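Local coordinates for protein 361aa long hypothetical D-aminopeptidase (Pyrococcus horikoshii, PDB 2DRH) that is of unknown function but belongs to peptidase family S58 and may act as an aminopeptidase, at residues F165-G173 and F181-S189. Sequence-based numbering, arbitrary orientation.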
ATOM      1  N   PHE A 165     -29.746  16.658 -10.459  1.00 32.18           N
ATOM      2  CA  PHE A 165     -28.983  16.169 -11.597  1.00 30.40           C
ATOM      3  C   PHE A 165     -29.588  14.873 -12.099  1.00 29.55           C
ATOM      4  O   PHE A 165     -30.043  14.045 -11.317  1.00 30.28           O
ATOM      5  CB  PHE A 165     -27.504  15.985 -11.225  1.00 28.78           C
ATOM      6  CG  PHE A 165     -27.248  14.892 -10.224  1.00 26.48           C
ATOM      7  CD1 PHE A 165     -27.040  13.580 -10.644  1.00 27.24           C
ATOM      8  CD2 PHE A 165     -27.208  15.175  -8.865  1.00 24.15           C
ATOM      9  CE1 PHE A 165     -26.795  12.563  -9.725  1.00 25.70           C
ATOM     10  CE2 PHE A 165     -26.963  14.167  -7.930  1.00 26.11           C
ATOM     11  CZ  PHE A 165     -26.756  12.857  -8.360  1.00 25.26           C
ATOM     12  N   GLU A 166     -29.621  14.717 -13.415  1.00 30.02           N
ATOM     13  CA  GLU A 166     -30.185  13.525 -14.024  1.00 29.98           C
ATOM     14  C   GLU A 166     -29.306  12.299 -13.812  1.00 28.32           C
ATOM     15  O   GLU A 166     -28.090  12.410 -13.629  1.00 26.52           O
ATOM     16  CB  GLU A 166     -30.389  13.749 -15.523  1.00 32.69           C
ATOM     17  CG  GLU A 166     -31.363  14.864 -15.849  1.00 35.71           C
ATOM     18  CD  GLU A 166     -31.647  14.960 -17.336  1.00 38.92           C
ATOM     19  OE1 GLU A 166     -30.691  15.169 -18.114  1.00 39.16           O
ATOM     20  OE2 GLU A 166     -32.828  14.824 -17.726  1.00 40.65           O
ATOM     21  N   GLU A 167     -29.939  11.132 -13.834  1.00 26.38           N
ATOM     22  CA  GLU A 167     -29.239   9.870 -13.657  1.00 26.64           C
ATOM     23  C   GLU A 167     -29.514   8.983 -14.864  1.00 25.95           C
ATOM     24  O   GLU A 167     -30.418   9.263 -15.647  1.00 24.92           O
ATOM     25  CB  GLU A 167     -29.692   9.196 -12.356  1.00 25.39           C
ATOM     26  CG  GLU A 167     -29.240   9.966 -11.110  1.00 25.21           C
ATOM     27  CD  GLU A 167     -29.666   9.319  -9.810  1.00 24.79           C
ATOM     28  OE1 GLU A 167     -29.549   8.081  -9.685  1.00 23.05           O
ATOM     29  OE2 GLU A 167     -30.102  10.054  -8.897  1.00 26.26           O
ATOM     30  N   GLY A 168     -28.726   7.925 -15.025  1.00 24.83           N
ATOM     31  CA  GLY A 168     -28.922   7.041 -16.161  1.00 23.67           C
ATOM     32  C   GLY A 168     -27.874   7.266 -17.236  1.00 23.43           C
ATOM     33  O   GLY A 168     -26.711   7.517 -16.930  1.00 23.99           O
ATOM     34  N   ALA A 169     -28.277   7.194 -18.499  1.00 24.49           N
ATOM     35  CA  ALA A 169     -27.332   7.373 -19.599  1.00 25.03           C
ATOM     36  C   ALA A 169     -27.109   8.850 -19.922  1.00 24.70           C
ATOM     37  O   ALA A 169     -27.561   9.354 -20.947  1.00 25.15           O
ATOM     38  CB  ALA A 169     -27.827   6.625 -20.838  1.00 24.85           C
ATOM     39  N   VAL A 170     -26.393   9.534 -19.039  1.00 23.65           N
ATOM     40  CA  VAL A 170     -26.118  10.951 -19.215  1.00 23.00           C
ATOM     41  C   VAL A 170     -24.686  11.226 -18.777  1.00 23.05           C
ATOM     42  O   VAL A 170     -24.108  10.450 -18.016  1.00 23.43           O
ATOM     43  CB  VAL A 170     -27.105  11.805 -18.363  1.00 24.23           C
ATOM     44  CG1 VAL A 170     -28.541  11.617 -18.880  1.00 22.33           C
ATOM     45  CG2 VAL A 170     -27.028  11.384 -16.898  1.00 19.70           C
ATOM     46  N   GLY A 171     -24.110  12.323 -19.260  1.00 21.94           N
ATOM     47  CA  GLY A 171     -22.743  12.648 -18.891  1.00 20.34           C
ATOM     48  C   GLY A 171     -21.788  11.496 -19.166  1.00 20.38           C
ATOM     49  O   GLY A 171     -21.805  10.909 -20.252  1.00 20.97           O
ATOM     50  N   ALA A 172     -20.953  11.163 -18.186  1.00 19.03           N
ATOM     51  CA  ALA A 172     -20.003  10.072 -18.351  1.00 19.50           C
ATOM     52  C   ALA A 172     -20.717   8.724 -18.488  1.00 19.42           C
ATOM     53  O   ALA A 172     -20.155   7.771 -19.017  1.00 20.44           O
ATOM     54  CB  ALA A 172     -19.035  10.040 -17.173  1.00 18.01           C
ATOM     55  N   GLY A 173     -21.957   8.648 -18.023  1.00 20.12           N
ATOM     56  CA  GLY A 173     -22.689   7.394 -18.117  1.00 21.09           C
ATOM     57  C   GLY A 173     -23.320   7.129 -19.474  1.00 22.18           C
ATOM     58  O   GLY A 173     -23.722   6.003 -19.774  1.00 22.43           O
ATOM     59  N   PHE A 181     -27.013  -4.654 -19.569  1.00 24.91           N
ATOM     60  CA  PHE A 181     -28.207  -3.827 -19.650  1.00 22.68           C
ATOM     61  C   PHE A 181     -27.556  -2.455 -19.790  1.00 24.31           C
ATOM     62  O   PHE A 181     -26.329  -2.342 -19.677  1.00 23.04           O
ATOM     63  CB  PHE A 181     -29.023  -3.881 -18.358  1.00 23.18           C
ATOM     64  CG  PHE A 181     -29.806  -5.156 -18.182  1.00 22.36           C
ATOM     65  CD1 PHE A 181     -30.782  -5.520 -19.104  1.00 23.56           C
ATOM     66  CD2 PHE A 181     -29.594  -5.971 -17.072  1.00 22.22           C
ATOM     67  CE1 PHE A 181     -31.544  -6.682 -18.920  1.00 23.49           C
ATOM     68  CE2 PHE A 181     -30.346  -7.131 -16.877  1.00 20.71           C
ATOM     69  CZ  PHE A 181     -31.323  -7.487 -17.801  1.00 20.50           C
ATOM     70  N   LYS A 182     -28.337  -1.414 -20.043  1.00 24.39           N
ATOM     71  CA  LYS A 182     -27.736  -0.096 -20.169  1.00 23.71           C
ATOM     72  C   LYS A 182     -27.237   0.329 -18.793  1.00 23.88           C
ATOM     73  O   LYS A 182     -27.937   0.153 -17.794  1.00 24.25           O
ATOM     74  CB  LYS A 182     -28.756   0.915 -20.678  1.00 23.99           C
ATOM     75  CG  LYS A 182     -28.171   2.289 -20.959  1.00 24.90           C
ATOM     76  CD  LYS A 182     -27.192   2.246 -22.127  1.00 25.19           C
ATOM     77  CE  LYS A 182     -26.493   3.591 -22.311  1.00 23.10           C
ATOM     78  NZ  LYS A 182     -25.785   3.995 -21.067  1.00 20.59           N
ATOM     79  N   GLY A 183     -26.019   0.865 -18.741  1.00 23.68           N
ATOM     80  CA  GLY A 183     -25.462   1.325 -17.480  1.00 22.56           C
ATOM     81  C   GLY A 183     -25.480   2.842 -17.441  1.00 22.14           C
ATOM     82  O   GLY A 183     -26.203   3.468 -18.218  1.00 20.37           O
ATOM     83  N   GLY A 184     -24.692   3.440 -16.548  1.00 22.71           N
ATOM     84  CA  GLY A 184     -24.644   4.892 -16.469  1.00 22.39           C
ATOM     85  C   GLY A 184     -24.452   5.479 -15.077  1.00 22.10           C
ATOM     86  O   GLY A 184     -23.784   4.894 -14.228  1.00 21.28           O
ATOM     87  N   ILE A 185     -25.046   6.648 -14.850  1.00 22.23           N
ATOM     88  CA  ILE A 185     -24.944   7.332 -13.566  1.00 20.64           C
ATOM     89  C   ILE A 185     -26.076   6.917 -12.631  1.00 19.77           C
ATOM     90  O   ILE A 185     -27.235   6.849 -13.036  1.00 19.62           O
ATOM     91  CB  ILE A 185     -24.995   8.870 -13.752  1.00 21.58           C
ATOM     92  CG1 ILE A 185     -23.827   9.333 -14.632  1.00 22.25           C
ATOM     93  CG2 ILE A 185     -24.973   9.572 -12.392  1.00 19.20           C
ATOM     94  CD1 ILE A 185     -22.449   9.146 -14.008  1.00 21.03           C
ATOM     95  N   GLY A 186     -25.719   6.619 -11.384  1.00 18.80           N
ATOM     96  CA  GLY A 186     -26.694   6.239 -10.377  1.00 17.69           C
ATOM     97  C   GLY A 186     -26.324   6.961  -9.091  1.00 18.58           C
ATOM     98  O   GLY A 186     -25.159   7.286  -8.885  1.00 17.99           O
ATOM     99  N   SER A 187     -27.290   7.232  -8.221  1.00 18.47           N
ATOM    100  CA  SER A 187     -26.962   7.923  -6.979  1.00 19.26           C
ATOM    101  C   SER A 187     -27.955   7.630  -5.863  1.00 19.64           C
ATOM    102  O   SER A 187     -29.084   7.200  -6.105  1.00 18.50           O
ATOM    103  CB  SER A 187     -26.879   9.436  -7.216  1.00 17.50           C
ATOM    104  OG  SER A 187     -26.138  10.069  -6.177  1.00 20.44           O
ATOM    105  N   ALA A 188     -27.516   7.853  -4.633  1.00 21.19           N
ATOM    106  CA  ALA A 188     -28.354   7.617  -3.468  1.00 21.36           C
ATOM    107  C   ALA A 188     -27.638   8.146  -2.241  1.00 21.16           C
ATOM    108  O   ALA A 188     -26.433   8.382  -2.279  1.00 21.11           O
ATOM    109  CB  ALA A 188     -28.640   6.119  -3.311  1.00 20.71           C
ATOM    110  N   SER A 189     -28.379   8.335  -1.156  1.00 20.80           N
ATOM    111  CA  SER A 189     -27.792   8.835   0.077  1.00 22.53           C
ATOM    112  C   SER A 189     -28.449   8.163   1.268  1.00 23.70           C
ATOM    113  O   SER A 189     -29.526   7.581   1.150  1.00 24.94           O
ATOM    114  CB  SER A 189     -27.977  10.352   0.188  1.00 22.11           C
ATOM    115  OG  SER A 189     -29.341  10.677   0.373  1.00 23.15           O
TER
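G168 and I185 pair backbone to backbone in a single antiparallel, hydrogen-bonded bridge: G168 N reaches I185 O at 2.7 Å, and I185 N returns to G168 O at 2.8 Å in a nearly straight bond (169°). The loop thereby pairs with strand 184-193 at one point, while the side chain of E167 adds a bond further along the strand. With CG anti to its carbonyl carbon (chi1 -68°) and the chain extended beyond, OE1 takes a weak, bent bond from S187 N at 2.8 Å, and OE2 forms salt bridges with K2 and K20. An alanine at E167 is likely to leave S187 N without this acceptor and deprive both lysines of this carboxylate partner. K182 NZ, bonded to T174 O and, from above the carbonyl plane, to G183 O, adds a weak bond to G173 O. Among apolar contacts, I185 sets CG2 4.4 Å from F165 CE1 and CG1 4.4 Å from V170 CG2; S187 OG, bonded to A203 O, meets the F165 ring in plane at its edge. G173 CA and G184 CA lie 3.6 Å apart, where a side chain on either would collide with the other segment. The whole is an isolated beta bridge followed by an inverse gamma turn centred on A169, joining the loop after helix 151-160 to strand 184-193.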